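Local coordinates for peptidase S9 prolyl oligopeptidase catalytic domain-containing protein (Pyrococcus horikoshii, PDB 4HXF), which probably acts as a serine peptidase of the acylaminoacyl-peptidase type, assembling into a self-compartmentalizing hexamer that selects its substrates through multimerization, at residues K397-Y409 and R592-K605. Numbering follows the deposited sequence. Where two conformers were deposited one is given.
Sequences KYEMQLMASKGYY and RYKLFMEFFERKLK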
loop_
_atom_site.group_PDB
_atom_site.type_symbol
_atom_site.label_atom_id
_atom_site.label_comp_id
_atom_site.label_asym_id
_atom_site.label_seq_id
_atom_site.Cartn_x
_atom_site.Cartn_y
_atom_site.Cartn_z
ATOM N N LYS A 397 29.055 -25.814 22.036
ATOM C CA LYS A 397 27.996 -26.612 21.321
ATOM C C LYS A 397 26.693 -26.568 22.109
ATOM O O LYS A 397 26.546 -27.145 23.211
ATOM C CB LYS A 397 28.384 -28.053 21.068
ATOM C CG LYS A 397 27.233 -28.897 20.414
ATOM C CD LYS A 397 27.012 -28.750 18.947
ATOM C CE LYS A 397 26.001 -29.830 18.392
ATOM N NZ LYS A 397 25.382 -29.407 17.085
ATOM N N TYR A 398 25.771 -25.737 21.633
ATOM C CA TYR A 398 24.548 -25.413 22.374
ATOM C C TYR A 398 23.767 -26.621 22.858
ATOM O O TYR A 398 23.429 -26.652 24.094
ATOM C CB TYR A 398 23.633 -24.626 21.480
ATOM C CG TYR A 398 22.401 -24.050 22.149
ATOM C CD1 TYR A 398 22.455 -22.949 22.887
ATOM C CD2 TYR A 398 21.167 -24.687 21.975
ATOM C CE1 TYR A 398 21.334 -22.392 23.480
ATOM C CE2 TYR A 398 20.068 -24.167 22.555
ATOM C CZ TYR A 398 20.136 -23.004 23.273
ATOM O OH TYR A 398 19.000 -22.433 23.805
ATOM N N GLU A 399 23.610 -27.619 21.962
ATOM C CA GLU A 399 22.787 -28.727 22.338
ATOM C C GLU A 399 23.410 -29.492 23.495
ATOM O O GLU A 399 22.708 -30.101 24.308
ATOM C CB GLU A 399 22.540 -29.704 21.237
ATOM C CG GLU A 399 21.741 -29.208 20.086
ATOM C CD GLU A 399 22.565 -28.497 19.038
ATOM O OE1 GLU A 399 23.656 -27.957 19.340
ATOM O OE2 GLU A 399 22.043 -28.438 17.887
ATOM N N MET A 400 24.775 -29.498 23.590
ATOM C CA MET A 400 25.386 -30.269 24.631
ATOM C C MET A 400 25.162 -29.629 25.955
ATOM O O MET A 400 24.878 -30.253 26.937
ATOM C CB MET A 400 26.893 -30.435 24.365
ATOM C CG MET A 400 27.094 -31.254 23.096
ATOM S SD MET A 400 28.922 -31.451 22.895
ATOM C CE MET A 400 28.925 -32.590 21.502
ATOM N N GLN A 401 25.330 -28.295 26.051
ATOM C CA GLN A 401 25.045 -27.585 27.269
ATOM C C GLN A 401 23.617 -27.658 27.694
ATOM O O GLN A 401 23.304 -27.942 28.867
ATOM C CB GLN A 401 25.474 -26.126 27.250
ATOM C CG GLN A 401 26.940 -25.899 26.946
ATOM C CD GLN A 401 27.806 -26.381 28.082
ATOM O OE1 GLN A 401 27.511 -26.078 29.234
ATOM N NE2 GLN A 401 28.848 -27.141 27.762
ATOM N N LEU A 402 22.721 -27.510 26.715
ATOM C CA LEU A 402 21.298 -27.587 26.956
ATOM C C LEU A 402 20.889 -28.971 27.488
ATOM O O LEU A 402 20.226 -29.039 28.539
ATOM C CB LEU A 402 20.556 -27.404 25.632
ATOM C CG LEU A 402 19.022 -27.544 25.639
ATOM C CD1 LEU A 402 18.238 -26.654 26.594
ATOM C CD2 LEU A 402 18.518 -27.488 24.157
ATOM N N MET A 403 21.346 -30.046 26.846
ATOM C CA MET A 403 20.972 -31.373 27.330
ATOM C C MET A 403 21.582 -31.785 28.650
ATOM O O MET A 403 20.998 -32.460 29.492
ATOM C CB MET A 403 21.043 -32.416 26.236
ATOM C CG MET A 403 20.280 -32.108 24.985
ATOM S SD MET A 403 18.535 -31.804 25.218
ATOM C CE MET A 403 17.889 -33.478 25.517
ATOM N N ALA A 404 22.833 -31.296 28.875
ATOM C CA ALA A 404 23.425 -31.504 30.169
ATOM C C ALA A 404 22.585 -30.897 31.289
ATOM O O ALA A 404 22.394 -31.491 32.361
ATOM C CB ALA A 404 24.858 -30.911 30.232
ATOM N N SER A 405 22.091 -29.687 31.011
ATOM C CA SER A 405 21.262 -28.966 31.953
ATOM C C SER A 405 19.926 -29.716 32.245
ATOM O O SER A 405 19.348 -29.492 33.286
ATOM C CB SER A 405 20.978 -27.550 31.527
ATOM O OG SER A 405 19.939 -27.501 30.583
ATOM N N LYS A 406 19.476 -30.525 31.312
ATOM C CA LYS A 406 18.266 -31.318 31.455
ATOM C C LYS A 406 18.514 -32.737 31.996
ATOM O O LYS A 406 17.600 -33.564 31.984
ATOM C CB LYS A 406 17.512 -31.390 30.129
ATOM C CG LYS A 406 17.125 -30.007 29.679
ATOM C CD LYS A 406 16.579 -30.069 28.351
ATOM C CE LYS A 406 15.157 -30.698 28.365
ATOM N NZ LYS A 406 14.184 -29.890 29.198
ATOM N N GLY A 407 19.711 -33.022 32.490
ATOM C CA GLY A 407 19.928 -34.224 33.292
ATOM C C GLY A 407 20.528 -35.366 32.458
ATOM O O GLY A 407 20.487 -36.530 32.892
ATOM N N TYR A 408 21.138 -35.034 31.319
ATOM C CA TYR A 408 21.790 -36.062 30.480
ATOM C C TYR A 408 23.318 -36.018 30.530
ATOM O O TYR A 408 23.902 -34.944 30.524
ATOM C CB TYR A 408 21.392 -35.992 28.993
ATOM C CG TYR A 408 19.927 -36.078 28.628
ATOM C CD1 TYR A 408 19.035 -35.021 28.844
ATOM C CD2 TYR A 408 19.402 -37.264 28.117
ATOM C CE1 TYR A 408 17.681 -35.116 28.581
ATOM C CE2 TYR A 408 18.023 -37.347 27.846
ATOM C CZ TYR A 408 17.213 -36.304 28.030
ATOM O OH TYR A 408 15.882 -36.406 27.728
ATOM N N TYR A 409 23.918 -37.189 30.618
ATOM C CA TYR A 409 25.319 -37.319 30.210
ATOM C C TYR A 409 25.409 -37.003 28.726
ATOM O O TYR A 409 24.556 -37.401 27.938
ATOM C CB TYR A 409 25.852 -38.735 30.406
ATOM C CG TYR A 409 26.324 -39.044 31.824
ATOM C CD1 TYR A 409 25.453 -39.640 32.731
ATOM C CD2 TYR A 409 27.633 -38.771 32.221
ATOM C CE1 TYR A 409 25.899 -40.036 33.993
ATOM C CE2 TYR A 409 28.076 -39.123 33.477
ATOM C CZ TYR A 409 27.192 -39.756 34.354
ATOM O OH TYR A 409 27.747 -40.097 35.607
ATOM N N ARG A 592 13.489 -26.202 16.127
ATOM C CA ARG A 592 14.355 -27.373 16.073
ATOM C C ARG A 592 14.871 -27.750 17.431
ATOM O O ARG A 592 14.858 -28.942 17.799
ATOM C CB ARG A 592 15.536 -27.176 15.096
ATOM C CG ARG A 592 16.492 -28.346 15.130
ATOM C CD ARG A 592 17.692 -28.199 14.259
ATOM N NE ARG A 592 18.751 -29.134 14.704
ATOM C CZ ARG A 592 19.554 -28.965 15.749
ATOM N NH1 ARG A 592 20.420 -29.915 16.086
ATOM N NH2 ARG A 592 19.564 -27.839 16.445
ATOM N N TYR A 593 15.369 -26.770 18.203
ATOM C CA TYR A 593 15.860 -27.103 19.534
ATOM C C TYR A 593 14.780 -27.718 20.416
ATOM O O TYR A 593 15.050 -28.663 21.190
ATOM C CB TYR A 593 16.508 -25.903 20.228
ATOM C CG TYR A 593 17.801 -25.351 19.614
ATOM C CD1 TYR A 593 17.921 -23.982 19.297
ATOM C CD2 TYR A 593 18.852 -26.159 19.397
ATOM C CE1 TYR A 593 19.136 -23.495 18.836
ATOM C CE2 TYR A 593 20.058 -25.708 18.848
ATOM C CZ TYR A 593 20.173 -24.336 18.585
ATOM O OH TYR A 593 21.364 -23.846 18.084
ATOM N N LYS A 594 13.534 -27.238 20.301
ATOM C CA LYS A 594 12.490 -27.718 21.175
ATOM C C LYS A 594 12.112 -29.159 20.743
ATOM O O LYS A 594 11.927 -30.094 21.571
ATOM C CB LYS A 594 11.290 -26.800 21.042
ATOM C CG LYS A 594 10.111 -27.282 21.870
ATOM C CD LYS A 594 10.401 -27.388 23.365
ATOM C CE LYS A 594 9.131 -27.538 24.214
ATOM N NZ LYS A 594 9.352 -27.797 25.679
ATOM N N LEU A 595 12.084 -29.423 19.409
ATOM C CA LEU A 595 11.866 -30.805 18.888
ATOM C C LEU A 595 12.939 -31.775 19.388
ATOM O O LEU A 595 12.655 -32.887 19.836
ATOM C CB LEU A 595 11.840 -30.878 17.352
ATOM C CG LEU A 595 10.663 -30.295 16.578
ATOM C CD1 LEU A 595 10.965 -30.254 15.077
ATOM C CD2 LEU A 595 9.429 -31.170 16.893
ATOM N N PHE A 596 14.192 -31.326 19.295
ATOM C CA PHE A 596 15.316 -32.132 19.661
ATOM C C PHE A 596 15.195 -32.502 21.132
ATOM O O PHE A 596 15.305 -33.681 21.522
ATOM C CB PHE A 596 16.568 -31.310 19.397
ATOM C CG PHE A 596 17.909 -31.991 19.701
ATOM C CD1 PHE A 596 18.666 -32.546 18.682
ATOM C CD2 PHE A 596 18.454 -31.968 20.988
ATOM C CE1 PHE A 596 19.875 -33.158 18.942
ATOM C CE2 PHE A 596 19.699 -32.505 21.247
ATOM C CZ PHE A 596 20.384 -33.159 20.221
ATOM N N MET A 597 14.982 -31.515 21.993
ATOM C CA MET A 597 14.965 -31.822 23.406
ATOM C C MET A 597 13.757 -32.677 23.769
ATOM O O MET A 597 13.914 -33.613 24.565
ATOM C CB MET A 597 15.158 -30.543 24.294
ATOM C CG MET A 597 14.072 -29.525 24.246
ATOM S SD MET A 597 14.660 -27.813 24.742
ATOM C CE MET A 597 13.483 -27.739 26.058
ATOM N N GLU A 598 12.610 -32.402 23.182
ATOM C CA GLU A 598 11.448 -33.193 23.527
ATOM C C GLU A 598 11.448 -34.621 23.035
ATOM O O GLU A 598 10.966 -35.518 23.722
ATOM C CB GLU A 598 10.151 -32.516 23.080
ATOM C CG GLU A 598 9.855 -31.220 23.838
ATOM C CD GLU A 598 9.766 -31.429 25.349
ATOM O OE1 GLU A 598 9.154 -32.469 25.760
ATOM O OE2 GLU A 598 10.360 -30.600 26.132
ATOM N N PHE A 599 12.063 -34.864 21.894
ATOM C CA PHE A 599 12.216 -36.255 21.389
ATOM C C PHE A 599 13.035 -37.070 22.352
ATOM O O PHE A 599 12.654 -38.142 22.760
ATOM C CB PHE A 599 12.751 -36.295 19.987
ATOM C CG PHE A 599 12.595 -37.621 19.323
ATOM C CD1 PHE A 599 11.346 -37.975 18.808
ATOM C CD2 PHE A 599 13.662 -38.540 19.274
ATOM C CE1 PHE A 599 11.201 -39.195 18.169
ATOM C CE2 PHE A 599 13.469 -39.794 18.728
ATOM C CZ PHE A 599 12.241 -40.110 18.154
ATOM N N PHE A 600 14.162 -36.520 22.846
ATOM C CA PHE A 600 14.934 -37.263 23.828
ATOM C C PHE A 600 14.237 -37.379 25.178
ATOM O O PHE A 600 14.270 -38.442 25.772
ATOM C CB PHE A 600 16.348 -36.664 24.016
ATOM C CG PHE A 600 17.335 -37.102 22.956
ATOM C CD1 PHE A 600 18.042 -36.178 22.191
ATOM C CD2 PHE A 600 17.502 -38.458 22.630
ATOM C CE1 PHE A 600 19.046 -36.602 21.301
ATOM C CE2 PHE A 600 18.428 -38.858 21.615
ATOM C CZ PHE A 600 19.167 -37.916 20.974
ATOM N N GLU A 601 13.518 -36.327 25.629
ATOM C CA GLU A 601 12.724 -36.402 26.874
ATOM C C GLU A 601 11.721 -37.586 26.788
ATOM O O GLU A 601 11.543 -38.266 27.779
ATOM C CB GLU A 601 11.977 -35.089 27.093
ATOM C CG GLU A 601 12.922 -33.914 27.552
ATOM C CD GLU A 601 13.416 -34.087 28.960
ATOM O OE1 GLU A 601 14.490 -34.575 29.147
ATOM O OE2 GLU A 601 12.657 -33.830 29.859
ATOM N N ARG A 602 11.072 -37.716 25.635
ATOM C CA ARG A 602 9.940 -38.611 25.465
ATOM C C ARG A 602 10.278 -39.981 24.886
ATOM O O ARG A 602 9.344 -40.865 24.833
ATOM C CB ARG A 602 8.808 -37.918 24.692
ATOM C CG ARG A 602 8.262 -36.681 25.404
ATOM C CD ARG A 602 7.497 -35.760 24.490
ATOM N NE ARG A 602 7.111 -34.540 25.178
ATOM C CZ ARG A 602 5.972 -34.314 25.837
ATOM N NH1 ARG A 602 5.014 -35.226 25.964
ATOM N NH2 ARG A 602 5.784 -33.075 26.361
ATOM N N LYS A 603 11.541 -40.176 24.436
ATOM C CA LYS A 603 11.921 -41.414 23.857
ATOM C C LYS A 603 13.132 -42.045 24.532
ATOM O O LYS A 603 13.347 -43.272 24.452
ATOM C CB LYS A 603 12.139 -41.258 22.321
ATOM C CG LYS A 603 10.844 -40.820 21.603
ATOM C CD LYS A 603 9.758 -41.829 21.529
ATOM C CE LYS A 603 8.495 -41.178 21.018
ATOM N NZ LYS A 603 7.361 -42.110 21.057
ATOM N N LEU A 604 13.930 -41.218 25.163
ATOM C CA LEU A 604 15.171 -41.670 25.783
ATOM C C LEU A 604 15.119 -41.633 27.326
ATOM O O LEU A 604 15.283 -42.674 27.989
ATOM C CB LEU A 604 16.428 -40.912 25.277
ATOM C CG LEU A 604 17.741 -41.358 25.870
ATOM C CD1 LEU A 604 18.131 -42.808 25.500
ATOM C CD2 LEU A 604 18.886 -40.407 25.452
ATOM N N LYS A 605 14.864 -40.461 27.893
ATOM C CA LYS A 605 14.825 -40.359 29.347
ATOM C C LYS A 605 13.705 -41.261 29.919
ATOM O O LYS A 605 13.901 -41.967 30.938
ATOM C CB LYS A 605 14.570 -38.874 29.707
ATOM C CG LYS A 605 14.537 -38.637 31.195
ATOM C CD LYS A 605 14.244 -37.194 31.593
ATOM C CE LYS A 605 15.562 -36.320 31.581
ATOM N NZ LYS A 605 15.288 -34.823 31.663
HETATM O O HOH W 1 23.468 -25.525 17.795
HETATM O O HOH W 2 11.815 -30.469 28.319
#
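Tyr398 lays CD2 over one face of the Tyr593 ring, 3.5 Å from Tyr593 CE2; with the planes 43° apart, this is an oblique aromatic pair. The edge of Tyr593 meets the Glu399 carboxylate. The Phe596 ring carries Glu399 CG over one face, a CH-pi contact 16° off the ring normal, and Phe600 CD1 on the opposite face, while Met403 CG reaches its edge at 3.8 Å from Phe596 CE2, where the sulfur makes a Met-aromatic contact. Arg592 grips Glu399 end-on: NH1 (2.8 Å) and NH2 (2.9 Å) both bind OE2, from opposite faces of the carboxylate plane, and NE pairs with Glu488. Met403 folds at both inner torsions, turning SD and CE along segment 592-605, with SD 3.7 Å from Met597 CB and CE against Phe600 CB. At the far end Tyr408 OH donates to Glu601 OE1 (2.7 Å); the Lys605 ammonium, salt-bridged to Glu601 OE1, also donates to Lys406 O (NZ-O 2.7 Å), tying segment 592-605 to the Schellman motif at Gly407 that ends helix 398-405. The helices cross at -42°, and contacts of Met403 with strand 378-384 and Phe596 with strand 484-488 place them against the central sheet, as flanking helices of an alpha/beta-hydrolase fold.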